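Side-chain contacts in trans-2-enoyl-CoA reductase [NADH] (Treponema denticola ATCC 35405, PDB 4GGO), which reduces the carbon-carbon double bond of trans-2-enoyl-CoA thioesters such as crotonyl-CoA with NADH, a step of type II fatty acid synthesis: residues Ser82-Gly87 against Tyr98-Phe103; Lys26-Gln31 against Tyr62-Arg67; Ile68-Ala71 against Ala77-Gly80. All coordinates share one frame; numbering follows the deposited sequence.

Contact 1: Ser82-Gly87 against Tyr98-Phe103; sequences SFEKAG and YNNLAF
In the Rossmann fold of this reductase, the loop after strand 77-82 carries F83 and E84 of the NAD(+) site, and S82 ends the strand just before it. Here S82 and E84 meet N100, and G87 meets Y98; N100 and Y98 are on helix 95-110. The amide of N100 supplies the one hydrogen bond: ND2 lies 2.9 Å from S82 OG, with an N-H...O angle of 152°, and the hydroxyl sits almost exactly in the amide plane. A short serine suits this buried strand end because its OG can accept from N100 while donating, weakly, to E84 OE2. E84 plays an important part in discriminating NADH from NADPH. Its chain bends at chi2 (-59°), carrying the carboxylate back toward S82; T94 and S59 hydrogen-bond to OE1 and OE2, so several hydroxyls hold the acid in place within the cofactor site. CG of E84 passes 3.9 Å from N100 ND2, and the carboxylate and amide planes stand nearly perpendicular, 88° apart. Farther along, the ring of Y98 brings its hydroxyl to the loop, bonded to the carbonyl of F398 and the backbone N of G93. With no side chain in the way, G87 brings its CA to 4.0 Å from Y98 OH.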
ATOM      1  N   SER A  82      11.770   2.459   4.238  1.00 24.18           N
ATOM      2  CA  SER A  82      10.980   3.508   3.602  1.00 28.09           C
ATOM      3  C   SER A  82      11.820   4.770   3.438  1.00 27.91           C
ATOM      4  O   SER A  82      12.838   4.934   4.105  1.00 32.87           O
ATOM      5  CB  SER A  82       9.722   3.813   4.416  1.00 29.75           C
ATOM      6  OG  SER A  82      10.049   4.369   5.677  1.00 34.15           O
ATOM      7  N   PHE A  83      11.387   5.658   2.549  1.00 28.02           N
ATOM      8  CA  PHE A  83      12.116   6.894   2.286  1.00 29.26           C
ATOM      9  C   PHE A  83      11.342   8.093   2.825  1.00 27.12           C
ATOM     10  O   PHE A  83      10.434   8.603   2.171  1.00 35.93           O
ATOM     11  CB  PHE A  83      12.362   7.054   0.784  1.00 34.63           C
ATOM     12  CG  PHE A  83      13.510   7.967   0.447  1.00 36.69           C
ATOM     13  CD1 PHE A  83      14.295   8.522   1.446  1.00 33.22           C
ATOM     14  CD2 PHE A  83      13.802   8.270  -0.873  1.00 37.30           C
ATOM     15  CE1 PHE A  83      15.352   9.360   1.134  1.00 38.67           C
ATOM     16  CE2 PHE A  83      14.857   9.108  -1.191  1.00 35.77           C
ATOM     17  CZ  PHE A  83      15.632   9.654  -0.186  1.00 35.07           C
ATOM     18  N   GLU A  84      11.712   8.544   4.019  1.00 28.69           N
ATOM     19  CA  GLU A  84      10.991   9.624   4.681  1.00 30.07           C
ATOM     20  C   GLU A  84      11.815  10.900   4.779  1.00 36.89           C
ATOM     21  O   GLU A  84      13.015  10.905   4.511  1.00 33.93           O
ATOM     22  CB  GLU A  84      10.576   9.193   6.090  1.00 33.60           C
ATOM     23  CG  GLU A  84       9.853   7.865   6.143  1.00 34.37           C
ATOM     24  CD  GLU A  84       8.586   7.867   5.321  1.00 29.29           C
ATOM     25  OE1 GLU A  84       7.893   8.905   5.299  1.00 31.84           O
ATOM     26  OE2 GLU A  84       8.288   6.831   4.691  1.00 39.96           O
ATOM     27  N   LYS A  85      11.147  11.982   5.162  1.00 34.74           N
ATOM     28  CA  LYS A  85      11.821  13.213   5.543  1.00 41.62           C
ATOM     29  C   LYS A  85      11.613  13.412   7.038  1.00 39.54           C
ATOM     30  O   LYS A  85      10.476  13.467   7.507  1.00 33.58           O
ATOM     31  CB  LYS A  85      11.269  14.404   4.754  1.00 37.29           C
ATOM     32  CG  LYS A  85      11.711  14.433   3.296  1.00 42.78           C
ATOM     33  CD  LYS A  85      11.137  15.628   2.545  1.00 51.84           C
ATOM     34  CE  LYS A  85       9.730  15.351   2.037  1.00 47.45           C
ATOM     35  NZ  LYS A  85       9.188  16.491   1.247  1.00 59.27           N
ATOM     36  N   ALA A  86      12.711  13.496   7.784  1.00 37.55           N
ATOM     37  CA  ALA A  86      12.648  13.619   9.239  1.00 33.57           C
ATOM     38  C   ALA A  86      11.921  14.890   9.667  1.00 38.13           C
ATOM     39  O   ALA A  86      11.914  15.889   8.947  1.00 34.10           O
ATOM     40  CB  ALA A  86      14.045  13.568   9.843  1.00 31.17           C
ATOM     41  N   GLY A  87      11.311  14.841  10.846  1.00 36.21           N
ATOM     42  CA  GLY A  87      10.466  15.918  11.324  1.00 35.37           C
ATOM     43  C   GLY A  87      11.141  17.260  11.524  1.00 50.72           C
ATOM     44  O   GLY A  87      10.797  18.223  10.842  1.00 60.73           O
ATOM     45  N   TYR A  98       6.502   9.748  11.124  1.00 27.71           N
ATOM     46  CA  TYR A  98       5.793   9.634  12.393  1.00 26.25           C
ATOM     47  C   TYR A  98       5.239   8.224  12.589  1.00 34.27           C
ATOM     48  O   TYR A  98       5.277   7.683  13.697  1.00 28.89           O
ATOM     49  CB  TYR A  98       4.671  10.672  12.479  1.00 25.87           C
ATOM     50  CG  TYR A  98       5.165  12.099  12.368  1.00 33.08           C
ATOM     51  CD1 TYR A  98       5.802  12.718  13.435  1.00 33.12           C
ATOM     52  CD2 TYR A  98       4.997  12.824  11.195  1.00 28.24           C
ATOM     53  CE1 TYR A  98       6.259  14.020  13.340  1.00 35.80           C
ATOM     54  CE2 TYR A  98       5.450  14.128  11.091  1.00 36.91           C
ATOM     55  CZ  TYR A  98       6.080  14.720  12.165  1.00 33.79           C
ATOM     56  OH  TYR A  98       6.532  16.016  12.067  1.00 39.62           O
ATOM     57  N   ASN A  99       4.734   7.634  11.508  1.00 29.80           N
ATOM     58  CA  ASN A  99       4.246   6.259  11.538  1.00 26.43           C
ATOM     59  C   ASN A  99       5.332   5.278  11.975  1.00 27.98           C
ATOM     60  O   ASN A  99       5.094   4.417  12.821  1.00 25.95           O
ATOM     61  CB  ASN A  99       3.690   5.845  10.173  1.00 24.56           C
ATOM     62  CG  ASN A  99       2.375   6.527   9.846  1.00 27.09           C
ATOM     63  OD1 ASN A  99       1.716   7.088  10.721  1.00 27.70           O
ATOM     64  ND2 ASN A  99       1.981   6.471   8.579  1.00 22.51           N
ATOM     65  N   ASN A 100       6.521   5.416  11.393  1.00 23.93           N
ATOM     66  CA  ASN A 100       7.653   4.568  11.758  1.00 27.19           C
ATOM     67  C   ASN A 100       8.061   4.738  13.217  1.00 30.33           C
ATOM     68  O   ASN A 100       8.417   3.766  13.886  1.00 25.43           O
ATOM     69  CB  ASN A 100       8.856   4.837  10.850  1.00 30.18           C
ATOM     70  CG  ASN A 100       8.659   4.305   9.446  1.00 33.63           C
ATOM     71  OD1 ASN A 100       7.806   3.452   9.206  1.00 27.41           O
ATOM     72  ND2 ASN A 100       9.458   4.803   8.508  1.00 26.74           N
ATOM     73  N   LEU A 101       8.017   5.975  13.704  1.00 28.20           N
ATOM     74  CA  LEU A 101       8.337   6.255  15.099  1.00 33.42           C
ATOM     75  C   LEU A 101       7.327   5.583  16.019  1.00 31.23           C
ATOM     76  O   LEU A 101       7.694   4.991  17.033  1.00 29.17           O
ATOM     77  CB  LEU A 101       8.354   7.762  15.361  1.00 32.59           C
ATOM     78  CG  LEU A 101       9.418   8.591  14.640  1.00 37.40           C
ATOM     79  CD1 LEU A 101       9.346  10.043  15.088  1.00 39.17           C
ATOM     80  CD2 LEU A 101      10.809   8.020  14.872  1.00 30.61           C
ATOM     81  N   ALA A 102       6.052   5.677  15.651  1.00 26.08           N
ATOM     82  CA  ALA A 102       4.980   5.063  16.423  1.00 29.32           C
ATOM     83  C   ALA A 102       5.117   3.545  16.438  1.00 30.00           C
ATOM     84  O   ALA A 102       4.957   2.912  17.480  1.00 29.94           O
ATOM     85  CB  ALA A 102       3.627   5.470  15.866  1.00 29.80           C
ATOM     86  N   PHE A 103       5.425   2.969  15.280  1.00 30.63           N
ATOM     87  CA  PHE A 103       5.578   1.522  15.166  1.00 29.10           C
ATOM     88  C   PHE A 103       6.712   1.004  16.041  1.00 32.08           C
ATOM     89  O   PHE A 103       6.512   0.105  16.859  1.00 28.49           O
ATOM     90  CB  PHE A 103       5.817   1.106  13.712  1.00 22.64           C
ATOM     91  CG  PHE A 103       5.938  -0.381  13.522  1.00 26.81           C
ATOM     92  CD1 PHE A 103       7.170  -1.012  13.624  1.00 25.23           C
ATOM     93  CD2 PHE A 103       4.819  -1.149  13.252  1.00 25.00           C
ATOM     94  CE1 PHE A 103       7.280  -2.379  13.462  1.00 28.40           C
ATOM     95  CE2 PHE A 103       4.924  -2.517  13.084  1.00 27.70           C
ATOM     96  CZ  PHE A 103       6.154  -3.133  13.191  1.00 25.12           C
TER

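Contact 2: Lys26-Gln31 against Tyr62-Arg67; sequences KGVEDQ and YGLASR
V28 and Q31 of helix 21-38 pack on L64 and A65 of helix 61-74, the helix that follows the first strand of the Rossmann fold and whose N-terminal turn, including Y62, belongs to the NAD(+) site. The local axes come within 10.9 Å at a signed crossing angle of -50°, a spacing wide enough for side chains to fill the interface. At the start of the first segment K26 takes no part in the helix contact and forms an i to i+4 salt bridge with D30: K26 NZ lies 2.8 Å from D30 OD1, on its syn lone pair, and also bonds to the carbonyl of E387. The salt bridge thus joins residues one turn apart on the same helix. V28, a compact branched residue fit for a buried position, places CG2 4.3 Å from L64 CD2; N99 and A102 of helix 95-110 also pack on it, so the valine sits where three helices converge. Q31 brings an amide, but what it meets on the second helix is carbon. With CG beside the backbone N (chi1 -67°) and the chain extended beyond it, the side chain crosses the gap to bring its amide against L64 and A65. There Q31 NE2 approaches L64 CD2 to 3.7 Å. A weak bond of 3.5 Å runs back from Q31 NE2 to G27 O, giving the amide nitrogen a partner on its own helix. L64 meets both residues because its CG is anti to the backbone N (chi1 174°), which directs the isobutyl group into the gap. The small A65 lets the far end of the glutamine lie close to the helix backbone: Q31 OE1 is 4.0 Å from both CA and CB of A65.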
ATOM      1  N   LYS A  26      -1.858   7.706  16.646  1.00 27.18           N
ATOM      2  CA  LYS A  26      -3.145   7.090  16.951  1.00 34.79           C
ATOM      3  C   LYS A  26      -3.584   6.159  15.825  1.00 33.86           C
ATOM      4  O   LYS A  26      -4.168   5.103  16.072  1.00 32.98           O
ATOM      5  CB  LYS A  26      -4.204   8.168  17.190  1.00 33.51           C
ATOM      6  CG  LYS A  26      -5.587   7.639  17.538  1.00 33.79           C
ATOM      7  CD  LYS A  26      -5.577   6.841  18.828  1.00 34.66           C
ATOM      8  CE  LYS A  26      -6.987   6.668  19.374  1.00 36.92           C
ATOM      9  NZ  LYS A  26      -7.920   6.101  18.359  1.00 43.78           N
ATOM     10  N   GLY A  27      -3.293   6.555  14.589  1.00 31.88           N
ATOM     11  CA  GLY A  27      -3.617   5.748  13.427  1.00 26.55           C
ATOM     12  C   GLY A  27      -2.895   4.414  13.446  1.00 30.19           C
ATOM     13  O   GLY A  27      -3.469   3.381  13.102  1.00 25.17           O
ATOM     14  N   VAL A  28      -1.629   4.437  13.849  1.00 29.78           N
ATOM     15  CA  VAL A  28      -0.839   3.217  13.962  1.00 25.35           C
ATOM     16  C   VAL A  28      -1.362   2.347  15.100  1.00 26.85           C
ATOM     17  O   VAL A  28      -1.498   1.132  14.953  1.00 21.86           O
ATOM     18  CB  VAL A  28       0.655   3.529  14.190  1.00 28.06           C
ATOM     19  CG1 VAL A  28       1.437   2.252  14.458  1.00 21.96           C
ATOM     20  CG2 VAL A  28       1.230   4.271  12.992  1.00 24.68           C
ATOM     21  N   GLU A  29      -1.664   2.979  16.231  1.00 30.52           N
ATOM     22  CA  GLU A  29      -2.164   2.266  17.403  1.00 30.79           C
ATOM     23  C   GLU A  29      -3.505   1.585  17.144  1.00 27.11           C
ATOM     24  O   GLU A  29      -3.740   0.473  17.614  1.00 23.37           O
ATOM     25  CB  GLU A  29      -2.275   3.209  18.603  1.00 32.82           C
ATOM     26  CG  GLU A  29      -0.938   3.579  19.223  1.00 31.77           C
ATOM     27  CD  GLU A  29      -1.076   4.570  20.362  1.00 49.50           C
ATOM     28  OE1 GLU A  29      -2.058   5.341  20.367  1.00 49.24           O
ATOM     29  OE2 GLU A  29      -0.201   4.575  21.255  1.00 50.92           O
ATOM     30  N   ASP A  30      -4.381   2.256  16.399  1.00 24.91           N
ATOM     31  CA  ASP A  30      -5.683   1.689  16.062  1.00 29.94           C
ATOM     32  C   ASP A  30      -5.536   0.437  15.203  1.00 27.40           C
ATOM     33  O   ASP A  30      -6.300  -0.517  15.350  1.00 22.35           O
ATOM     34  CB  ASP A  30      -6.566   2.715  15.347  1.00 37.48           C
ATOM     35  CG  ASP A  30      -7.076   3.798  16.279  1.00 41.93           C
ATOM     36  OD1 ASP A  30      -6.917   3.651  17.509  1.00 44.48           O
ATOM     37  OD2 ASP A  30      -7.646   4.791  15.780  1.00 43.62           O
ATOM     38  N   GLN A  31      -4.554   0.446  14.307  1.00 21.30           N
ATOM     39  CA  GLN A  31      -4.300  -0.711  13.457  1.00 23.44           C
ATOM     40  C   GLN A  31      -3.748  -1.868  14.281  1.00 24.77           C
ATOM     41  O   GLN A  31      -4.084  -3.028  14.040  1.00 25.24           O
ATOM     42  CB  GLN A  31      -3.334  -0.357  12.325  1.00 22.36           C
ATOM     43  CG  GLN A  31      -3.903   0.619  11.306  1.00 26.55           C
ATOM     44  CD  GLN A  31      -2.939   0.899  10.169  1.00 35.41           C
ATOM     45  OE1 GLN A  31      -2.466  -0.021   9.499  1.00 27.89           O
ATOM     46  NE2 GLN A  31      -2.635   2.174   9.950  1.00 25.55           N
ATOM     47  N   TYR A  62      -0.593  -0.350   2.594  1.00 17.61           N
ATOM     48  CA  TYR A  62      -0.510  -1.803   2.679  1.00 20.09           C
ATOM     49  C   TYR A  62       0.810  -2.269   3.284  1.00 20.18           C
ATOM     50  O   TYR A  62       0.870  -3.315   3.930  1.00 21.40           O
ATOM     51  CB  TYR A  62      -0.717  -2.423   1.295  1.00 20.39           C
ATOM     52  CG  TYR A  62      -2.147  -2.339   0.802  1.00 25.37           C
ATOM     53  CD1 TYR A  62      -3.209  -2.667   1.637  1.00 20.31           C
ATOM     54  CD2 TYR A  62      -2.435  -1.925  -0.493  1.00 17.81           C
ATOM     55  CE1 TYR A  62      -4.518  -2.594   1.194  1.00 23.79           C
ATOM     56  CE2 TYR A  62      -3.741  -1.846  -0.945  1.00 22.53           C
ATOM     57  CZ  TYR A  62      -4.779  -2.180  -0.097  1.00 22.97           C
ATOM     58  OH  TYR A  62      -6.080  -2.105  -0.539  1.00 20.80           O
ATOM     59  N   GLY A  63       1.866  -1.489   3.071  1.00 17.73           N
ATOM     60  CA  GLY A  63       3.164  -1.807   3.638  1.00 16.83           C
ATOM     61  C   GLY A  63       3.143  -1.736   5.153  1.00 17.57           C
ATOM     62  O   GLY A  63       3.577  -2.664   5.832  1.00 16.59           O
ATOM     63  N   LEU A  64       2.631  -0.627   5.679  1.00 19.76           N
ATOM     64  CA  LEU A  64       2.502  -0.440   7.121  1.00 20.62           C
ATOM     65  C   LEU A  64       1.625  -1.520   7.752  1.00 19.40           C
ATOM     66  O   LEU A  64       1.953  -2.064   8.807  1.00 16.16           O
ATOM     67  CB  LEU A  64       1.923   0.944   7.425  1.00 21.02           C
ATOM     68  CG  LEU A  64       1.589   1.259   8.884  1.00 21.55           C
ATOM     69  CD1 LEU A  64       2.827   1.158   9.760  1.00 19.10           C
ATOM     70  CD2 LEU A  64       0.951   2.637   9.000  1.00 16.32           C
ATOM     71  N   ALA A  65       0.510  -1.830   7.098  1.00 17.37           N
ATOM     72  CA  ALA A  65      -0.405  -2.849   7.597  1.00 20.93           C
ATOM     73  C   ALA A  65       0.247  -4.229   7.583  1.00 21.35           C
ATOM     74  O   ALA A  65      -0.042  -5.071   8.433  1.00 23.20           O
ATOM     75  CB  ALA A  65      -1.693  -2.854   6.784  1.00 20.83           C
ATOM     76  N   SER A  66       1.131  -4.448   6.615  1.00 17.32           N
ATOM     77  CA  SER A  66       1.845  -5.713   6.493  1.00 20.29           C
ATOM     78  C   SER A  66       2.841  -5.902   7.632  1.00 24.33           C
ATOM     79  O   SER A  66       3.005  -7.007   8.149  1.00 19.01           O
ATOM     80  CB  SER A  66       2.567  -5.794   5.147  1.00 21.18           C
ATOM     81  OG  SER A  66       1.656  -5.636   4.072  1.00 21.19           O
ATOM     82  N   ARG A  67       3.506  -4.818   8.017  1.00 22.31           N
ATOM     83  CA  ARG A  67       4.471  -4.876   9.106  1.00 19.99           C
ATOM     84  C   ARG A  67       3.748  -5.050  10.435  1.00 21.91           C
ATOM     85  O   ARG A  67       4.157  -5.851  11.276  1.00 24.59           O
ATOM     86  CB  ARG A  67       5.341  -3.617   9.129  1.00 21.91           C
ATOM     87  CG  ARG A  67       6.670  -3.809   9.842  1.00 24.79           C
ATOM     88  CD  ARG A  67       7.458  -2.511   9.943  1.00 23.79           C
ATOM     89  NE  ARG A  67       8.739  -2.717  10.612  1.00 33.39           N
ATOM     90  CZ  ARG A  67       9.594  -1.744  10.917  1.00 25.06           C
ATOM     91  NH1 ARG A  67       9.306  -0.484  10.617  1.00 24.48           N
ATOM     92  NH2 ARG A  67      10.735  -2.033  11.525  1.00 26.96           N
TER

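Contact 3: Ile68-Ala71 against Ala77-Gly80; sequences ITAA and ATIG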
ATOM      1  N   ILE A  68       2.661  -4.305  10.611  1.00 20.00           N
ATOM      2  CA  ILE A  68       1.854  -4.382  11.825  1.00 20.47           C
ATOM      3  C   ILE A  68       1.237  -5.770  12.015  1.00 25.16           C
ATOM      4  O   ILE A  68       1.245  -6.314  13.121  1.00 20.53           O
ATOM      5  CB  ILE A  68       0.746  -3.306  11.827  1.00 20.90           C
ATOM      6  CG1 ILE A  68       1.362  -1.913  11.972  1.00 17.75           C
ATOM      7  CG2 ILE A  68      -0.258  -3.558  12.943  1.00 20.41           C
ATOM      8  CD1 ILE A  68       0.349  -0.792  11.958  1.00 18.37           C
ATOM      9  N   THR A  69       0.711  -6.342  10.935  1.00 22.12           N
ATOM     10  CA  THR A  69       0.115  -7.673  10.997  1.00 22.46           C
ATOM     11  C   THR A  69       1.159  -8.730  11.361  1.00 24.18           C
ATOM     12  O   THR A  69       0.909  -9.606  12.188  1.00 24.46           O
ATOM     13  CB  THR A  69      -0.566  -8.062   9.668  1.00 23.46           C
ATOM     14  OG1 THR A  69      -1.583  -7.102   9.349  1.00 18.66           O
ATOM     15  CG2 THR A  69      -1.202  -9.444   9.775  1.00 23.68           C
ATOM     16  N   ALA A  70       2.331  -8.637  10.741  1.00 18.37           N
ATOM     17  CA  ALA A  70       3.411  -9.581  11.011  1.00 23.02           C
ATOM     18  C   ALA A  70       3.909  -9.460  12.446  1.00 23.27           C
ATOM     19  O   ALA A  70       4.092 -10.462  13.134  1.00 22.06           O
ATOM     20  CB  ALA A  70       4.559  -9.375  10.032  1.00 16.12           C
ATOM     21  N   ALA A  71       4.115  -8.227  12.893  1.00 22.49           N
ATOM     22  CA  ALA A  71       4.685  -7.978  14.213  1.00 28.76           C
ATOM     23  C   ALA A  71       3.686  -8.192  15.348  1.00 30.04           C
ATOM     24  O   ALA A  71       3.956  -8.939  16.283  1.00 24.79           O
ATOM     25  CB  ALA A  71       5.277  -6.573  14.282  1.00 27.40           C
ATOM     26  N   ALA A  77       9.737 -10.766  13.927  1.00 28.28           N
ATOM     27  CA  ALA A  77      10.752  -9.727  13.870  1.00 28.17           C
ATOM     28  C   ALA A  77      10.675  -9.077  12.496  1.00 28.74           C
ATOM     29  O   ALA A  77      10.588  -9.770  11.482  1.00 27.56           O
ATOM     30  CB  ALA A  77      12.129 -10.321  14.104  1.00 25.94           C
ATOM     31  N   THR A  78      10.687  -7.749  12.457  1.00 25.23           N
ATOM     32  CA  THR A  78      10.543  -7.047  11.187  1.00 27.55           C
ATOM     33  C   THR A  78      11.642  -6.023  10.935  1.00 30.53           C
ATOM     34  O   THR A  78      12.041  -5.280  11.832  1.00 30.67           O
ATOM     35  CB  THR A  78       9.181  -6.324  11.071  1.00 27.47           C
ATOM     36  OG1 THR A  78       9.140  -5.213  11.978  1.00 23.82           O
ATOM     37  CG2 THR A  78       8.030  -7.274  11.373  1.00 28.34           C
ATOM     38  N   ILE A  79      12.128  -6.002   9.701  1.00 28.30           N
ATOM     39  CA  ILE A  79      12.948  -4.906   9.218  1.00 24.79           C
ATOM     40  C   ILE A  79      12.133  -4.148   8.181  1.00 27.36           C
ATOM     41  O   ILE A  79      11.664  -4.730   7.202  1.00 23.98           O
ATOM     42  CB  ILE A  79      14.255  -5.401   8.579  1.00 30.95           C
ATOM     43  CG1 ILE A  79      15.142  -6.070   9.631  1.00 27.22           C
ATOM     44  CG2 ILE A  79      14.995  -4.245   7.923  1.00 28.70           C
ATOM     45  CD1 ILE A  79      16.397  -6.687   9.064  1.00 31.70           C
ATOM     46  N   GLY A  80      11.946  -2.854   8.410  1.00 22.10           N
ATOM     47  CA  GLY A  80      11.179  -2.030   7.496  1.00 25.72           C
ATOM     48  C   GLY A  80      12.049  -1.021   6.775  1.00 30.26           C
ATOM     49  O   GLY A  80      12.977  -0.459   7.357  1.00 30.55           O
TER
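Apolar contact between methyl groups makes up the whole of this meeting between A70 and A71 of helix 61-74 and T78 of strand 77-82. T78 CG2 approaches the two alanines together, 4.1 Å from A71 CB and 4.3 Å from A70 CB, so that one methyl of the strand rests against a pair of methyls on successive residues of the helix. The CB of A70 points at the strand, whereas that of A71 projects along its flank. Alanine suits both places: a single methyl keeps helix and strand close where the chain is about to turn back into the sheet, the CA atoms of A71 and A77 being 6.3 Å apart. Helix and strand share no hydrogen bond across these two segments.

Polar interaction begins on the other branch of the threonine. With CG2 beside the backbone N of T78 and OG1 between that N and the carbonyl carbon (chi1 70°), the methyl is turned to the alanines and the hydroxyl is left to R67, whose NE hydrogen-bonds to OG1. Threonine thus serves a buried strand position in two ways, and its beta-branch also fits the extended backbone. On the sheet itself, backbone hydrogen bonds link T78 to V115 of one neighbouring strand and A77 and I79 to V53 of the other. A70 also packs on V53 and on Y319 of helix 311-323. Such packing of helix on sheet is characteristic of the right-handed beta-alpha-beta crossover formed by strand 52-56, helix 61-74 and strand 77-82, the first such unit of the Rossmann fold.

In the fold
From the N terminus, helix 21-38 comes first, and contact 2 closes the long excursion through strand 52-56 by setting that helix against helix 61-74. Contact 3 then closes the short turn from the end of helix 61-74 into strand 77-82, and contact 1 the loop from that strand into helix 95-110. The three follow in series, none nested or crossed. They nevertheless adjoin: the ring of F103, from 98-103, packs with CZ 3.7 Å from A71 CB and CD2 3.8 Å from I68 CG1. Helix 61-74 serves contacts 2 and 3, tying helix 21-38 to the sheet, while helix 95-110 meets the end of strand 77-82 directly in contact 1.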